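Local coordinates for engineered Protein OR366 (PDB 4RZP), which is a designed helical-repeat protein of the armadillo/HEAT class with no known natural function, which could probably serve as a binding scaffold, at residues L91-Q103 with A127-H139. Numbering follows the deposited sequence.
Sequences LVELLTHDDSKVQ and AGALEKLVELLTH
Val-92 and Leu-95 make the apolar part of this contact, together with Ala-129, Lys-132 and Leu-136. The two methyls of Val-92 touch the first turn of helix 129-136 at different points. CG2 of Val-92 lies 3.6 Å from CB of Ala-129, while its CG1 meets CG of Lys-132. Leu-95 divides its two methyls between Lys-132 and Leu-136. Its CD1 rests against CB of Lys-132 at 3.5 Å, and its CD2 touches CD1 of Leu-136, the two leucines crossing at about a right angle. Lys-132 bends at its second torsion (chi2 -58°), which carries its aliphatic chain past Val-92 to CD beside CG2 of Thr-96. Its NZ forms a salt bridge with OE1 of Glu-131, in which the hydrogen bond is weak.

The contact joins helices 87-94 and 129-136, which lie side by side in the all-helical solenoid of the armadillo/HEAT class. Such lateral helix packing is consistent with the superhelical stack of this class. Leu-95 also reaches Ala-106 on helix 100-113, and Leu-136 reaches Val-144 on helix 142-155.

The polar part lies at the turn after helix 87-94. NE2 of Gln-103 donates to O of Leu-95 at 3.1 Å, coming from above the carbonyl plane, with an N-H...O angle of 164°. A weak bond from the same NE2 goes to OD1 of Asp-98. This amide nitrogen sits 3.5 Å from CD2 of Leu-136 and meets the His-139 ring edge at CE1, without bonding to it. A leucine in place of Gln-103 would probably leave the Leu-95 carbonyl without this donor and the turn less firmly held. OD1 of Asp-98 approaches CE1 of His-139 obliquely, at 3.4 Å.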
ATOM      1  N   LEU A  91      -6.898  -6.864   5.954  1.00 46.29           N
ATOM      2  CA  LEU A  91      -6.471  -5.576   5.416  1.00 50.61           C
ATOM      3  C   LEU A  91      -7.247  -5.211   4.160  1.00 50.58           C
ATOM      4  O   LEU A  91      -7.809  -4.111   4.053  1.00 41.30           O
ATOM      5  CB  LEU A  91      -4.984  -5.583   5.108  1.00 55.65           C
ATOM      6  CG  LEU A  91      -4.034  -5.411   6.283  1.00 52.65           C
ATOM      7  CD1 LEU A  91      -2.611  -5.578   5.747  1.00 59.22           C
ATOM      8  CD2 LEU A  91      -4.250  -4.044   6.939  1.00 32.21           C
ATOM      9  N   VAL A  92      -7.282  -6.139   3.211  1.00 56.52           N
ATOM     10  CA  VAL A  92      -8.038  -5.900   1.994  1.00 52.21           C
ATOM     11  C   VAL A  92      -9.514  -5.676   2.319  1.00 50.46           C
ATOM     12  O   VAL A  92     -10.161  -4.826   1.716  1.00 42.92           O
ATOM     13  CB  VAL A  92      -7.906  -7.044   0.998  1.00 48.26           C
ATOM     14  CG1 VAL A  92      -8.708  -6.722  -0.249  1.00 42.18           C
ATOM     15  CG2 VAL A  92      -6.452  -7.261   0.638  1.00 48.92           C
ATOM     16  N   GLU A  93     -10.035  -6.428   3.283  1.00 57.96           N
ATOM     17  CA  GLU A  93     -11.388  -6.192   3.770  1.00 52.93           C
ATOM     18  C   GLU A  93     -11.598  -4.716   4.143  1.00 48.89           C
ATOM     19  O   GLU A  93     -12.570  -4.107   3.675  1.00 53.07           O
ATOM     20  CB  GLU A  93     -11.690  -7.092   4.965  1.00 59.32           C
ATOM     21  CG  GLU A  93     -12.935  -6.697   5.746  1.00 68.29           C
ATOM     22  CD  GLU A  93     -14.183  -6.804   4.901  1.00 77.48           C
ATOM     23  OE1 GLU A  93     -14.236  -7.706   4.036  1.00 84.84           O
ATOM     24  OE2 GLU A  93     -15.118  -6.010   5.117  1.00 78.78           O
ATOM     25  N   LEU A  94     -10.687  -4.135   4.937  1.00 41.35           N
ATOM     26  CA  LEU A  94     -10.818  -2.735   5.384  1.00 43.78           C
ATOM     27  C   LEU A  94     -10.919  -1.712   4.247  1.00 55.52           C
ATOM     28  O   LEU A  94     -11.335  -0.580   4.485  1.00 69.27           O
ATOM     29  CB  LEU A  94      -9.641  -2.330   6.265  1.00 43.85           C
ATOM     30  CG  LEU A  94      -9.474  -2.952   7.652  1.00 51.16           C
ATOM     31  CD1 LEU A  94      -8.158  -2.493   8.291  1.00 37.98           C
ATOM     32  CD2 LEU A  94     -10.646  -2.569   8.508  1.00 60.05           C
ATOM     33  N   LEU A  95     -10.529  -2.092   3.027  1.00 48.13           N
ATOM     34  CA  LEU A  95     -10.526  -1.160   1.903  1.00 44.46           C
ATOM     35  C   LEU A  95     -11.920  -0.844   1.382  1.00 54.91           C
ATOM     36  O   LEU A  95     -12.109   0.146   0.676  1.00 66.59           O
ATOM     37  CB  LEU A  95      -9.702  -1.708   0.739  1.00 45.92           C
ATOM     38  CG  LEU A  95      -8.199  -1.934   0.845  1.00 43.70           C
ATOM     39  CD1 LEU A  95      -7.701  -2.478  -0.486  1.00 44.76           C
ATOM     40  CD2 LEU A  95      -7.445  -0.674   1.230  1.00 43.21           C
ATOM     41  N   THR A  96     -12.895  -1.688   1.709  1.00 58.43           N
ATOM     42  CA  THR A  96     -14.265  -1.497   1.223  1.00 66.55           C
ATOM     43  C   THR A  96     -15.184  -0.657   2.139  1.00 65.14           C
ATOM     44  O   THR A  96     -16.234  -0.191   1.700  1.00 56.33           O
ATOM     45  CB  THR A  96     -14.935  -2.846   0.982  1.00 70.85           C
ATOM     46  OG1 THR A  96     -14.699  -3.703   2.110  1.00 67.03           O
ATOM     47  CG2 THR A  96     -14.344  -3.492  -0.247  1.00 78.60           C
ATOM     48  N   HIS A  97     -14.805  -0.465   3.400  1.00 67.76           N
ATOM     49  CA  HIS A  97     -15.583   0.391   4.289  1.00 63.07           C
ATOM     50  C   HIS A  97     -15.155   1.802   4.007  1.00 65.76           C
ATOM     51  O   HIS A  97     -13.984   2.131   4.176  1.00 61.93           O
ATOM     52  CB  HIS A  97     -15.341   0.064   5.757  1.00 64.80           C
ATOM     53  CG  HIS A  97     -15.368  -1.399   6.064  1.00 80.09           C
ATOM     54  ND1 HIS A  97     -14.832  -1.927   7.214  1.00 92.80           N
ATOM     55  CD2 HIS A  97     -15.879  -2.446   5.367  1.00 81.42           C
ATOM     56  CE1 HIS A  97     -14.992  -3.242   7.214  1.00 93.34           C
ATOM     57  NE2 HIS A  97     -15.630  -3.577   6.105  1.00 89.66           N
ATOM     58  N   ASP A  98     -16.088   2.642   3.579  1.00 76.12           N
ATOM     59  CA  ASP A  98     -15.736   4.028   3.267  1.00 72.05           C
ATOM     60  C   ASP A  98     -15.394   4.824   4.526  1.00 69.86           C
ATOM     61  O   ASP A  98     -16.236   5.420   5.199  1.00 78.64           O
ATOM     62  CB  ASP A  98     -16.844   4.689   2.453  1.00 65.06           C
ATOM     63  CG  ASP A  98     -16.716   4.371   0.978  1.00 78.67           C
ATOM     64  OD1 ASP A  98     -15.689   4.778   0.376  1.00 73.26           O
ATOM     65  OD2 ASP A  98     -17.611   3.681   0.438  1.00 86.26           O
ATOM     66  N   ASP A  99     -14.109   4.797   4.819  1.00 60.90           N
ATOM     67  CA  ASP A  99     -13.549   5.372   6.012  1.00 63.26           C
ATOM     68  C   ASP A  99     -12.185   5.895   5.593  1.00 68.16           C
ATOM     69  O   ASP A  99     -11.243   5.113   5.420  1.00 78.01           O
ATOM     70  CB  ASP A  99     -13.425   4.321   7.111  1.00 57.53           C
ATOM     71  CG  ASP A  99     -13.300   4.923   8.475  1.00 57.65           C
ATOM     72  OD1 ASP A  99     -12.641   5.975   8.594  1.00 63.92           O
ATOM     73  OD2 ASP A  99     -13.796   4.299   9.436  1.00 62.03           O
ATOM     74  N   SER A 100     -12.086   7.203   5.410  1.00 61.71           N
ATOM     75  CA  SER A 100     -10.871   7.814   4.881  1.00 62.47           C
ATOM     76  C   SER A 100      -9.601   7.306   5.575  1.00 63.06           C
ATOM     77  O   SER A 100      -8.766   6.645   4.960  1.00 70.64           O
ATOM     78  CB  SER A 100     -10.956   9.338   5.003  1.00 65.98           C
ATOM     79  OG  SER A 100      -9.884   9.965   4.326  1.00 60.02           O
ATOM     80  N   LYS A 101      -9.463   7.591   6.860  1.00 62.33           N
ATOM     81  CA  LYS A 101      -8.225   7.263   7.546  1.00 60.99           C
ATOM     82  C   LYS A 101      -7.979   5.756   7.627  1.00 61.44           C
ATOM     83  O   LYS A 101      -6.834   5.334   7.746  1.00 54.23           O
ATOM     84  CB  LYS A 101      -8.213   7.879   8.949  1.00 56.68           C
ATOM     85  CG  LYS A 101      -9.339   7.419   9.862  1.00 61.81           C
ATOM     86  CD  LYS A 101      -9.111   7.932  11.285  1.00 62.63           C
ATOM     87  CE  LYS A 101     -10.207   7.500  12.249  1.00 56.05           C
ATOM     88  NZ  LYS A 101     -11.507   7.999  11.735  1.00 50.89           N
ATOM     89  N   VAL A 102      -9.032   4.946   7.548  1.00 66.55           N
ATOM     90  CA  VAL A 102      -8.851   3.499   7.650  1.00 62.70           C
ATOM     91  C   VAL A 102      -8.471   2.910   6.309  1.00 55.27           C
ATOM     92  O   VAL A 102      -7.553   2.094   6.226  1.00 61.92           O
ATOM     93  CB  VAL A 102     -10.098   2.799   8.192  1.00 68.60           C
ATOM     94  CG1 VAL A 102     -10.064   1.314   7.879  1.00 68.35           C
ATOM     95  CG2 VAL A 102     -10.185   3.012   9.696  1.00 66.59           C
ATOM     96  N   GLN A 103      -9.144   3.334   5.247  1.00 51.34           N
ATOM     97  CA  GLN A 103      -8.687   2.943   3.910  1.00 53.04           C
ATOM     98  C   GLN A 103      -7.216   3.348   3.711  1.00 56.22           C
ATOM     99  O   GLN A 103      -6.411   2.594   3.162  1.00 54.10           O
ATOM    100  CB  GLN A 103      -9.562   3.569   2.829  1.00 49.52           C
ATOM    101  CG  GLN A 103     -10.980   3.007   2.803  1.00 50.70           C
ATOM    102  CD  GLN A 103     -11.904   3.833   1.939  1.00 49.80           C
ATOM    103  OE1 GLN A 103     -11.907   5.060   2.032  1.00 48.56           O
ATOM    104  NE2 GLN A 103     -12.711   3.169   1.112  1.00 53.96           N
ATOM    105  N   ALA A 127      -4.750 -12.410  -2.424  1.00 61.72           N
ATOM    106  CA  ALA A 127      -5.678 -11.991  -1.393  1.00 47.00           C
ATOM    107  C   ALA A 127      -6.778 -11.080  -1.938  1.00 53.93           C
ATOM    108  O   ALA A 127      -7.582 -10.540  -1.177  1.00 60.81           O
ATOM    109  CB  ALA A 127      -4.923 -11.295  -0.287  1.00 45.30           C
ATOM    110  N   GLY A 128      -6.804 -10.906  -3.254  1.00 53.18           N
ATOM    111  CA  GLY A 128      -7.789 -10.071  -3.916  1.00 43.99           C
ATOM    112  C   GLY A 128      -7.574  -8.578  -3.735  1.00 43.81           C
ATOM    113  O   GLY A 128      -8.492  -7.775  -3.941  1.00 49.09           O
ATOM    114  N   ALA A 129      -6.354  -8.197  -3.377  1.00 49.82           N
ATOM    115  CA  ALA A 129      -6.056  -6.803  -3.035  1.00 61.71           C
ATOM    116  C   ALA A 129      -6.155  -5.870  -4.230  1.00 61.11           C
ATOM    117  O   ALA A 129      -6.502  -4.698  -4.065  1.00 62.12           O
ATOM    118  CB  ALA A 129      -4.674  -6.693  -2.421  1.00 69.60           C
ATOM    119  N   LEU A 130      -5.838  -6.389  -5.414  1.00 54.43           N
ATOM    120  CA  LEU A 130      -5.832  -5.587  -6.624  1.00 45.52           C
ATOM    121  C   LEU A 130      -7.150  -4.922  -6.936  1.00 58.01           C
ATOM    122  O   LEU A 130      -7.206  -3.705  -7.135  1.00 61.86           O
ATOM    123  CB  LEU A 130      -5.436  -6.432  -7.820  1.00 52.20           C
ATOM    124  CG  LEU A 130      -3.936  -6.545  -7.976  1.00 58.80           C
ATOM    125  CD1 LEU A 130      -3.628  -7.243  -9.268  1.00 60.59           C
ATOM    126  CD2 LEU A 130      -3.375  -5.145  -7.959  1.00 60.96           C
ATOM    127  N   GLU A 131      -8.200  -5.728  -7.020  1.00 59.40           N
ATOM    128  CA  GLU A 131      -9.505  -5.204  -7.356  1.00 58.13           C
ATOM    129  C   GLU A 131      -9.881  -4.044  -6.426  1.00 57.62           C
ATOM    130  O   GLU A 131     -10.239  -2.964  -6.893  1.00 68.49           O
ATOM    131  CB  GLU A 131     -10.547  -6.303  -7.280  1.00 68.13           C
ATOM    132  CG  GLU A 131     -11.844  -5.936  -7.960  1.00 76.02           C
ATOM    133  CD  GLU A 131     -13.054  -6.379  -7.176  1.00 78.05           C
ATOM    134  OE1 GLU A 131     -13.348  -5.739  -6.147  1.00 77.34           O
ATOM    135  OE2 GLU A 131     -13.703  -7.369  -7.582  1.00 87.20           O
ATOM    136  N   LYS A 132      -9.758  -4.250  -5.118  1.00 47.88           N
ATOM    137  CA  LYS A 132     -10.157  -3.225  -4.149  1.00 47.09           C
ATOM    138  C   LYS A 132      -9.299  -1.955  -4.262  1.00 52.60           C
ATOM    139  O   LYS A 132      -9.825  -0.822  -4.203  1.00 44.31           O
ATOM    140  CB  LYS A 132     -10.081  -3.785  -2.727  1.00 44.97           C
ATOM    141  CG  LYS A 132     -10.928  -5.026  -2.513  1.00 45.86           C
ATOM    142  CD  LYS A 132     -12.371  -4.730  -2.820  1.00 48.18           C
ATOM    143  CE  LYS A 132     -13.240  -5.955  -2.706  1.00 54.34           C
ATOM    144  NZ  LYS A 132     -14.662  -5.624  -3.046  1.00 66.06           N
ATOM    145  N   LEU A 133      -7.984  -2.161  -4.425  1.00 49.57           N
ATOM    146  CA  LEU A 133      -7.024  -1.072  -4.616  1.00 44.11           C
ATOM    147  C   LEU A 133      -7.391  -0.178  -5.790  1.00 56.83           C
ATOM    148  O   LEU A 133      -7.515   1.043  -5.629  1.00 52.75           O
ATOM    149  CB  LEU A 133      -5.624  -1.626  -4.830  1.00 40.38           C
ATOM    150  CG  LEU A 133      -4.770  -1.830  -3.575  1.00 50.59           C
ATOM    151  CD1 LEU A 133      -3.441  -2.474  -3.925  1.00 55.81           C
ATOM    152  CD2 LEU A 133      -4.546  -0.506  -2.851  1.00 53.14           C
ATOM    153  N   VAL A 134      -7.565  -0.786  -6.964  1.00 60.06           N
ATOM    154  CA  VAL A 134      -7.951  -0.038  -8.158  1.00 48.40           C
ATOM    155  C   VAL A 134      -9.193   0.797  -7.903  1.00 48.82           C
ATOM    156  O   VAL A 134      -9.260   1.971  -8.257  1.00 46.95           O
ATOM    157  CB  VAL A 134      -8.219  -0.956  -9.336  1.00 48.77           C
ATOM    158  CG1 VAL A 134      -8.687  -0.141 -10.557  1.00 47.98           C
ATOM    159  CG2 VAL A 134      -6.976  -1.750  -9.666  1.00 50.61           C
ATOM    160  N   GLU A 135     -10.168   0.194  -7.248  1.00 54.47           N
ATOM    161  CA  GLU A 135     -11.363   0.926  -6.908  1.00 58.86           C
ATOM    162  C   GLU A 135     -11.041   2.213  -6.139  1.00 67.78           C
ATOM    163  O   GLU A 135     -11.634   3.245  -6.440  1.00 76.45           O
ATOM    164  CB  GLU A 135     -12.325   0.048  -6.105  1.00 67.36           C
ATOM    165  CG  GLU A 135     -13.711   0.666  -5.953  1.00 79.66           C
ATOM    166  CD  GLU A 135     -14.343   1.031  -7.295  1.00 91.89           C
ATOM    167  OE1 GLU A 135     -14.072   0.335  -8.304  1.00 98.44           O
ATOM    168  OE2 GLU A 135     -15.118   2.012  -7.345  1.00 97.45           O
ATOM    169  N   LEU A 136     -10.100   2.184  -5.188  1.00 61.27           N
ATOM    170  CA  LEU A 136      -9.848   3.385  -4.368  1.00 58.61           C
ATOM    171  C   LEU A 136      -9.285   4.557  -5.194  1.00 58.46           C
ATOM    172  O   LEU A 136      -9.307   5.712  -4.744  1.00 53.05           O
ATOM    173  CB  LEU A 136      -8.889   3.086  -3.212  1.00 59.61           C
ATOM    174  CG  LEU A 136      -9.196   1.933  -2.255  1.00 57.65           C
ATOM    175  CD1 LEU A 136      -7.979   1.652  -1.388  1.00 52.07           C
ATOM    176  CD2 LEU A 136     -10.406   2.202  -1.388  1.00 49.66           C
ATOM    177  N   LEU A 137      -8.794   4.260  -6.396  1.00 55.54           N
ATOM    178  CA  LEU A 137      -8.267   5.284  -7.299  1.00 60.97           C
ATOM    179  C   LEU A 137      -9.317   6.281  -7.796  1.00 70.21           C
ATOM    180  O   LEU A 137      -8.974   7.347  -8.323  1.00 72.09           O
ATOM    181  CB  LEU A 137      -7.610   4.623  -8.507  1.00 64.34           C
ATOM    182  CG  LEU A 137      -6.351   3.838  -8.188  1.00 57.20           C
ATOM    183  CD1 LEU A 137      -5.895   3.077  -9.425  1.00 60.94           C
ATOM    184  CD2 LEU A 137      -5.302   4.809  -7.701  1.00 48.77           C
ATOM    185  N   THR A 138     -10.592   5.931  -7.652  1.00 69.40           N
ATOM    186  CA  THR A 138     -11.661   6.791  -8.148  1.00 61.27           C
ATOM    187  C   THR A 138     -12.330   7.618  -7.047  1.00 69.84           C
ATOM    188  O   THR A 138     -13.274   8.369  -7.318  1.00 71.11           O
ATOM    189  CB  THR A 138     -12.743   5.980  -8.855  1.00 55.05           C
ATOM    190  OG1 THR A 138     -13.432   5.173  -7.899  1.00 67.14           O
ATOM    191  CG2 THR A 138     -12.137   5.084  -9.902  1.00 57.50           C
ATOM    192  N   HIS A 139     -11.851   7.485  -5.812  1.00 69.49           N
ATOM    193  CA  HIS A 139     -12.431   8.247  -4.708  1.00 57.34           C
ATOM    194  C   HIS A 139     -11.885   9.652  -4.738  1.00 52.50           C
ATOM    195  O   HIS A 139     -10.776   9.874  -5.204  1.00 53.58           O
ATOM    196  CB  HIS A 139     -12.150   7.592  -3.354  1.00 52.58           C
ATOM    197  CG  HIS A 139     -12.787   6.251  -3.195  1.00 50.65           C
ATOM    198  ND1 HIS A 139     -12.794   5.565  -2.001  1.00 61.87           N
ATOM    199  CD2 HIS A 139     -13.448   5.468  -4.084  1.00 55.92           C
ATOM    200  CE1 HIS A 139     -13.429   4.416  -2.159  1.00 71.68           C
ATOM    201  NE2 HIS A 139     -13.832   4.331  -3.415  1.00 71.22           N
TER